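Local structure of acetyltransferase of GNAT family (Staphylococcus aureus subsp. aureus Mu50, 3D8P) at residues A[24-27]-A[32-35]; A[38-43]-A[81-86]. The protein probably transfers an acetyl group from acetyl-coenzyme A to an amine or similar acceptor, as members of the GNAT family do, its own substrate being unassigned. One frame throughout, in Å; residues are numbered along the deposited sequence.

Interaction 1 (A[24-27]-A[32-35]); sequences IQKN and KIDR. With CA (calcium ion), chain C.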
ATOM      1  N   ILE A  24      11.829   1.496   7.376  1.00 31.20           N
ATOM      2  CA  ILE A  24      12.071   1.214   5.957  1.00 30.44           C
ATOM      3  C   ILE A  24      12.305   2.504   5.146  1.00 31.00           C
ATOM      4  O   ILE A  24      13.293   2.617   4.413  1.00 32.62           O
ATOM      5  CB  ILE A  24      10.885   0.396   5.340  1.00 30.84           C
ATOM      6  CG1 ILE A  24      10.763  -0.986   6.016  1.00 31.00           C
ATOM      7  CG2 ILE A  24      11.072   0.227   3.810  1.00 27.16           C
ATOM      8  CD1 ILE A  24       9.559  -1.791   5.534  1.00 31.01           C
ATOM      9  N   GLN A  25      11.371   3.448   5.252  1.00 31.61           N
ATOM     10  CA  GLN A  25      11.442   4.740   4.551  1.00 31.49           C
ATOM     11  C   GLN A  25      12.721   5.524   4.834  1.00 32.87           C
ATOM     12  O   GLN A  25      13.403   5.985   3.898  1.00 33.20           O
ATOM     13  CB  GLN A  25      10.278   5.644   4.970  1.00 30.07           C
ATOM     14  CG  GLN A  25       8.955   5.352   4.336  1.00 28.44           C
ATOM     15  CD  GLN A  25       7.822   6.122   5.000  1.00 29.38           C
ATOM     16  OE1 GLN A  25       7.950   6.575   6.137  1.00 29.24           O
ATOM     17  NE2 GLN A  25       6.706   6.256   4.306  1.00 24.36           N
ATOM     18  N   LYS A  26      13.028   5.679   6.127  1.00 32.86           N
ATOM     19  CA  LYS A  26      14.113   6.565   6.581  1.00 34.97           C
ATOM     20  C   LYS A  26      15.466   5.900   6.677  1.00 35.63           C
ATOM     21  O   LYS A  26      16.478   6.495   6.317  1.00 37.44           O
ATOM     22  CB  LYS A  26      13.778   7.163   7.955  1.00 34.57           C
ATOM     23  CG  LYS A  26      12.456   7.942   7.989  1.00 37.93           C
ATOM     24  CD  LYS A  26      12.154   8.582   9.356  1.00 38.23           C
ATOM     25  CE  LYS A  26      13.136   9.700   9.716  1.00 42.02           C
ATOM     26  NZ  LYS A  26      13.127  10.804   8.710  1.00 46.51           N
ATOM     27  N   ASN A  27      15.492   4.685   7.208  1.00 37.53           N
ATOM     28  CA  ASN A  27      16.752   3.985   7.410  1.00 38.27           C
ATOM     29  C   ASN A  27      17.239   3.279   6.166  1.00 39.32           C
ATOM     30  O   ASN A  27      18.413   3.404   5.805  1.00 42.33           O
ATOM     31  CB  ASN A  27      16.665   2.974   8.558  1.00 38.80           C
ATOM     32  CG  ASN A  27      16.426   3.635   9.909  1.00 40.36           C
ATOM     33  OD1 ASN A  27      16.913   4.742  10.181  1.00 43.30           O
ATOM     34  ND2 ASN A  27      15.695   2.939  10.775  1.00 37.97           N
ATOM     35  N   LYS A  32      13.432  11.454   2.706  1.00 38.38           N
ATOM     36  CA  LYS A  32      13.271  12.609   3.597  1.00 40.24           C
ATOM     37  C   LYS A  32      11.780  12.693   3.925  1.00 38.89           C
ATOM     38  O   LYS A  32      10.975  13.295   3.207  1.00 39.67           O
ATOM     39  CB  LYS A  32      13.835  13.910   2.973  1.00 42.44           C
ATOM     40  CG  LYS A  32      15.376  14.017   2.979  1.00 41.14           C
ATOM     41  N   ILE A  33      11.394  11.993   4.977  1.00 39.17           N
ATOM     42  CA  ILE A  33       9.981  11.907   5.356  1.00 38.63           C
ATOM     43  C   ILE A  33       9.960  11.512   6.809  1.00 39.70           C
ATOM     44  O   ILE A  33      10.858  10.811   7.276  1.00 40.36           O
ATOM     45  CB  ILE A  33       9.247  10.832   4.541  1.00 39.03           C
ATOM     46  CG1 ILE A  33       7.736  11.063   4.604  1.00 38.58           C
ATOM     47  CG2 ILE A  33       9.667   9.417   5.030  1.00 39.65           C
ATOM     48  CD1 ILE A  33       6.904  10.209   3.631  1.00 38.51           C
ATOM     49  N   ASP A  34       8.963  11.957   7.554  1.00 40.03           N
ATOM     50  CA  ASP A  34       8.892  11.499   8.935  1.00 38.46           C
ATOM     51  C   ASP A  34       7.465  11.274   9.393  1.00 35.82           C
ATOM     52  O   ASP A  34       6.580  11.227   8.567  1.00 37.36           O
ATOM     53  CB  ASP A  34       9.767  12.357   9.877  1.00 41.03           C
ATOM     54  CG  ASP A  34       9.448  13.806   9.818  1.00 41.92           C
ATOM     55  OD1 ASP A  34       8.336  14.136   9.387  1.00 51.93           O
ATOM     56  OD2 ASP A  34      10.316  14.611  10.207  1.00 45.93           O
ATOM     57  N   ARG A  35       7.240  11.075  10.687  1.00 33.71           N
ATOM     58  CA  ARG A  35       5.907  10.711  11.147  1.00 32.27           C
ATOM     59  C   ARG A  35       4.849  11.786  10.896  1.00 33.13           C
ATOM     60  O   ARG A  35       3.728  11.479  10.474  1.00 31.84           O
ATOM     61  CB  ARG A  35       5.968  10.332  12.621  1.00 32.50           C
ATOM     62  CG  ARG A  35       4.619  10.059  13.254  1.00 33.70           C
ATOM     63  CD  ARG A  35       4.779   9.366  14.566  1.00 32.80           C
ATOM     64  NE  ARG A  35       3.481   9.085  15.152  1.00 32.43           N
ATOM     65  CZ  ARG A  35       3.262   8.163  16.081  1.00 35.74           C
ATOM     66  NH1 ARG A  35       4.255   7.410  16.556  1.00 38.35           N
ATOM     67  NH2 ARG A  35       2.034   7.977  16.532  1.00 30.50           N
TER
HETATM   68 CA    CA C 163       8.220  16.445   8.529  1.00 64.00          CA
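Lys26 and Ile33 supply the polar link of this contact, a worked example of how a lysine near the end of a helix can hold the loop that follows. NZ of Lys26 donates to the backbone O of Ile33 at 2.7 Å. The ammonium approaches well off the carbonyl axis, at a C=O...N angle of 145°. It is also tilted 34° from the carbonyl plane. The lysine chain sets out straight and then bends at chi3 and chi4, curling round the oxygen so that its methylenes also lie beside it, CD at 3.3 Å from Ile33 O.

Van der Waals contact is made by the Ile33 side chain, which crosses that of Gln25 at a slant. Its CG2 methyl sits against the amide end of the glutamine, 3.5 Å from Gln25 OE1. The same methyl also meets the aliphatic start of that chain, 3.8 Å from Gln25 CB, and CD1 lies 4.0 Å from Gln25 NE2. The amide itself is engaged elsewhere, for NE2 hydrogen-bonds to Gln38.

Charge and metal form the third group. Asp34 turns its carboxylate away from the helix, and its OD1 binds the calcium ion at 2.5 Å, together with Asp36 and Asp37. Lys26 NZ stays 5.0 Å from Asp34 OD2, too far for a salt bridge, although the opposite charges may attract weakly.

Residues 24-27 include a wider pi-type turn in the last part of helix 14-28, and Gln25 is also joined to Ile31 by a backbone hydrogen bond. The loop 32-35 then runs back along this helix, where Arg35 packs on Leu22 and Ile18 and forms a salt bridge with Glu15, before the chain leads on toward helix 44-49.

Interaction 2 (A[38-43]-A[81-86]); sequences QPDLEN and LKKMFV. With EDO (1,2-ethanediol), chain G; EDO (1,2-ethanediol), chain F; ACT (acetate ion), chain E.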
ATOM      1  N   GLN A  38       2.898  12.063   7.652  1.00 33.91           N
ATOM      2  CA  GLN A  38       2.018  10.945   7.314  1.00 33.07           C
ATOM      3  C   GLN A  38       0.879  10.804   8.308  1.00 33.96           C
ATOM      4  O   GLN A  38       0.723   9.749   8.924  1.00 34.57           O
ATOM      5  CB  GLN A  38       2.851   9.666   7.263  1.00 32.61           C
ATOM      6  CG  GLN A  38       4.143   9.844   6.438  1.00 36.36           C
ATOM      7  CD  GLN A  38       4.967   8.586   6.329  1.00 34.32           C
ATOM      8  OE1 GLN A  38       4.638   7.685   5.562  1.00 32.24           O
ATOM      9  NE2 GLN A  38       6.060   8.533   7.076  1.00 33.39           N
ATOM     10  N   PRO A  39       0.055  11.862   8.445  1.00 34.36           N
ATOM     11  CA  PRO A  39      -1.064  11.819   9.392  1.00 33.24           C
ATOM     12  C   PRO A  39      -2.061  10.677   9.181  1.00 32.32           C
ATOM     13  O   PRO A  39      -2.690  10.272  10.138  1.00 30.48           O
ATOM     14  CB  PRO A  39      -1.738  13.191   9.206  1.00 35.44           C
ATOM     15  CG  PRO A  39      -1.227  13.705   7.840  1.00 34.72           C
ATOM     16  CD  PRO A  39       0.134  13.162   7.727  1.00 34.77           C
ATOM     17  N   ASP A  40      -2.225  10.165   7.961  1.00 33.57           N
ATOM     18  CA  ASP A  40      -3.163   9.054   7.725  1.00 33.71           C
ATOM     19  C   ASP A  40      -2.838   7.873   8.608  1.00 33.72           C
ATOM     20  O   ASP A  40      -3.748   7.193   9.052  1.00 34.91           O
ATOM     21  CB  ASP A  40      -3.231   8.596   6.248  1.00 36.20           C
ATOM     22  CG  ASP A  40      -1.866   8.255   5.663  1.00 37.07           C
ATOM     23  OD1 ASP A  40      -0.976   9.130   5.727  1.00 40.03           O
ATOM     24  OD2 ASP A  40      -1.716   7.139   5.094  1.00 38.18           O
ATOM     25  N   LEU A  41      -1.553   7.662   8.893  1.00 32.96           N
ATOM     26  CA  LEU A  41      -1.132   6.577   9.776  1.00 33.19           C
ATOM     27  C   LEU A  41      -1.566   6.756  11.247  1.00 31.96           C
ATOM     28  O   LEU A  41      -1.586   5.799  11.994  1.00 32.16           O
ATOM     29  CB  LEU A  41       0.382   6.375   9.698  1.00 33.13           C
ATOM     30  CG  LEU A  41       1.007   6.017   8.359  1.00 34.77           C
ATOM     31  CD1 LEU A  41       2.532   5.841   8.528  1.00 35.78           C
ATOM     32  CD2 LEU A  41       0.329   4.770   7.757  1.00 27.95           C
ATOM     33  N   GLU A  42      -1.925   7.969  11.651  1.00 33.09           N
ATOM     34  CA  GLU A  42      -2.369   8.229  13.017  1.00 33.92           C
ATOM     35  C   GLU A  42      -3.779   7.698  13.288  1.00 35.15           C
ATOM     36  O   GLU A  42      -4.148   7.486  14.445  1.00 34.98           O
ATOM     37  CB  GLU A  42      -2.381   9.749  13.315  1.00 34.27           C
ATOM     38  CG  GLU A  42      -1.037  10.450  13.225  1.00 32.93           C
ATOM     39  CD  GLU A  42       0.030   9.860  14.149  1.00 38.84           C
ATOM     40  OE1 GLU A  42      -0.313   9.169  15.143  1.00 34.36           O
ATOM     41  OE2 GLU A  42       1.227  10.105  13.882  1.00 36.26           O
ATOM     42  N   ASN A  43      -4.569   7.550  12.226  1.00 33.42           N
ATOM     43  CA  ASN A  43      -5.967   7.169  12.329  1.00 34.60           C
ATOM     44  C   ASN A  43      -6.280   6.199  11.145  1.00 32.10           C
ATOM     45  O   ASN A  43      -6.990   6.587  10.249  1.00 31.41           O
ATOM     46  CB  ASN A  43      -6.929   8.429  12.237  1.00 35.33           C
ATOM     47  CG  ASN A  43      -6.552   9.670  13.193  1.00 41.31           C
ATOM     48  OD1 ASN A  43      -5.638  10.463  12.905  1.00 38.79           O
ATOM     49  ND2 ASN A  43      -7.375   9.892  14.235  1.00 39.01           N
ATOM     50  N   LEU A  81      -3.692   2.633  -4.214  1.00 28.66           N
ATOM     51  CA  LEU A  81      -2.859   1.795  -3.346  1.00 28.79           C
ATOM     52  C   LEU A  81      -1.937   2.703  -2.522  1.00 29.82           C
ATOM     53  O   LEU A  81      -1.414   3.682  -3.030  1.00 29.09           O
ATOM     54  CB  LEU A  81      -2.064   0.783  -4.161  1.00 27.98           C
ATOM     55  CG  LEU A  81      -1.612  -0.500  -3.481  1.00 29.52           C
ATOM     56  CD1 LEU A  81      -2.812  -1.428  -3.198  1.00 22.83           C
ATOM     57  CD2 LEU A  81      -0.569  -1.250  -4.315  1.00 23.93           C
ATOM     58  N   LYS A  82      -1.806   2.388  -1.238  1.00 31.04           N
ATOM     59  CA  LYS A  82      -0.999   3.147  -0.311  1.00 31.76           C
ATOM     60  C   LYS A  82      -0.195   2.260   0.624  1.00 31.40           C
ATOM     61  O   LYS A  82      -0.572   1.123   0.907  1.00 32.23           O
ATOM     62  CB  LYS A  82      -1.874   4.067   0.526  1.00 34.89           C
ATOM     63  CG  LYS A  82      -2.796   4.962  -0.307  1.00 40.41           C
ATOM     64  CD  LYS A  82      -2.846   6.366   0.208  1.00 49.87           C
ATOM     65  CE  LYS A  82      -1.725   7.189  -0.363  1.00 57.27           C
ATOM     66  NZ  LYS A  82      -1.973   7.524  -1.800  1.00 58.36           N
ATOM     67  N   LYS A  83       0.957   2.784   1.041  1.00 31.71           N
ATOM     68  CA  LYS A  83       1.785   2.201   2.109  1.00 31.59           C
ATOM     69  C   LYS A  83       2.042   0.716   1.954  1.00 31.73           C
ATOM     70  O   LYS A  83       1.809  -0.050   2.895  1.00 33.86           O
ATOM     71  CB  LYS A  83       1.128   2.472   3.481  1.00 30.26           C
ATOM     72  CG  LYS A  83       0.724   3.912   3.750  1.00 29.44           C
ATOM     73  CD  LYS A  83       1.884   4.910   3.795  1.00 31.30           C
ATOM     74  CE  LYS A  83       1.345   6.334   4.009  1.00 33.18           C
ATOM     75  NZ  LYS A  83       2.330   7.404   3.758  1.00 42.36           N
HETATM   76  N   MSE A  84       2.495   0.304   0.774  1.00 31.37           N
HETATM   77  CA  MSE A  84       2.910  -1.072   0.569  1.00 36.54           C
HETATM   78  C   MSE A  84       4.392  -1.235   0.920  1.00 32.17           C
HETATM   79  O   MSE A  84       5.253  -0.584   0.346  1.00 33.32           O
HETATM   80  CB  MSE A  84       2.642  -1.572  -0.839  1.00 36.38           C
HETATM   81  CG  MSE A  84       2.892  -3.079  -0.903  1.00 43.31           C
HETATM   82 SE   MSE A  84       2.573  -3.805  -2.630  0.75 49.26          SE
HETATM   83  CE  MSE A  84       2.723  -5.630  -2.083  1.00 46.29           C
ATOM     84  N   PHE A  85       4.654  -2.083   1.900  1.00 30.66           N
ATOM     85  CA  PHE A  85       5.992  -2.303   2.440  1.00 29.61           C
ATOM     86  C   PHE A  85       6.138  -3.759   2.848  1.00 31.44           C
ATOM     87  O   PHE A  85       5.171  -4.369   3.282  1.00 33.24           O
ATOM     88  CB  PHE A  85       6.248  -1.418   3.654  1.00 28.79           C
ATOM     89  CG  PHE A  85       6.388   0.016   3.330  1.00 27.09           C
ATOM     90  CD1 PHE A  85       7.609   0.531   2.900  1.00 29.97           C
ATOM     91  CD2 PHE A  85       5.317   0.872   3.462  1.00 28.07           C
ATOM     92  CE1 PHE A  85       7.754   1.878   2.584  1.00 26.63           C
ATOM     93  CE2 PHE A  85       5.454   2.225   3.121  1.00 28.39           C
ATOM     94  CZ  PHE A  85       6.672   2.714   2.686  1.00 26.62           C
ATOM     95  N   VAL A  86       7.349  -4.301   2.705  1.00 31.03           N
ATOM     96  CA  VAL A  86       7.654  -5.678   3.066  1.00 30.26           C
ATOM     97  C   VAL A  86       9.001  -5.671   3.735  1.00 31.17           C
ATOM     98  O   VAL A  86       9.930  -5.049   3.263  1.00 30.21           O
ATOM     99  CB  VAL A  86       7.668  -6.624   1.836  1.00 31.97           C
ATOM    100  CG1 VAL A  86       8.155  -8.053   2.225  1.00 27.50           C
ATOM    101  CG2 VAL A  86       6.284  -6.672   1.194  1.00 30.43           C
TER
HETATM  102  C1  EDO G 167       1.867   2.936  -3.505  1.00 42.31           C
HETATM  103  O1  EDO G 167       2.518   4.049  -2.909  1.00 38.50           O
HETATM  104  C2  EDO G 167       1.781   1.773  -2.537  1.00 36.09           C
HETATM  105  O2  EDO G 167       2.846   1.928  -1.615  1.00 42.83           O
HETATM  106  C1  EDO F 166       6.588   1.817  -1.278  1.00 30.15           C
HETATM  107  O1  EDO F 166       5.261   1.963  -0.741  1.00 33.44           O
HETATM  108  C2  EDO F 166       6.546   1.200  -2.665  1.00 36.27           C
HETATM  109  O2  EDO F 166       5.950   2.112  -3.607  1.00 33.10           O
HETATM  110  C   ACT E 165       9.422  -1.661  -0.114  1.00 61.27           C
HETATM  111  O   ACT E 165       9.496  -1.398  -1.350  1.00 61.34           O
HETATM  112  OXT ACT E 165       8.760  -2.662   0.267  1.00 58.03           O
HETATM  113  CH3 ACT E 165      10.112  -0.807   0.892  1.00 61.89           C
HETATM  114  O   HOH W   1       1.136   9.770   4.136  1.00 45.49           O
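Lys83 reaches from its strand into the turn 38-43, where the side chains of Gln38, Asp40 and Leu41 meet it from different directions. Its chain bends at chi2 and is extended from there to NZ, which donates to OE1 of Gln38 at 2.9 Å. The two side chains cross at a slant, yet the ammonium lies in the carbonyl plane on a lone pair, with a C=O...N angle of 132°. OE1 also accepts from Gln25, so two donors grip it.

Strand 78-86 is a central strand of the mixed GNAT sheet, antiparallel to 65-73 and parallel to 114-119. Lys83 interrupts its extended backbone with positive phi and psi, consistent with the beta bulge at which this family commonly binds acetyl-coenzyme A. In this crystal Met84 N donates to a 1,2-ethanediol, probably from the crystallisation liquor.

Asp40 faces Lys83 from the opposite direction: OD2 lies 3.3 Å from Lys83 CE and hydrogen-bonds to Tyr48. OD1 is 4.2 Å from NZ, beyond a salt bridge, and one water spans that gap: its O lies 2.7 Å from both Asp40 OD1 and Lys83 NZ, donating to the first and accepting from the second. Leu41 slants across the aliphatic chain of the lysine, its CD2 methyl 4.1 Å from Lys83 CG.

Interactions 1 and 2 follow one another along the chain, the first closing before the second opens, and their centres lie about 12 Å apart. Both use the loop between helices 14-28 and 44-49: interaction 1 ties its first part to helix 14-28, and interaction 2 ties its later part to strand 78-86. Besides sharing the Gln25 and Gln38 pair, they touch through a salt bridge from Arg35 to Glu42 and the packing of Ile33 on Gln38 and Ile24 on Phe85. Helix, calcium-binding loop and central strand are thereby joined on one flank of the GNAT fold, illustrating how a connecting loop can be held at two points, by a helix and by a strand.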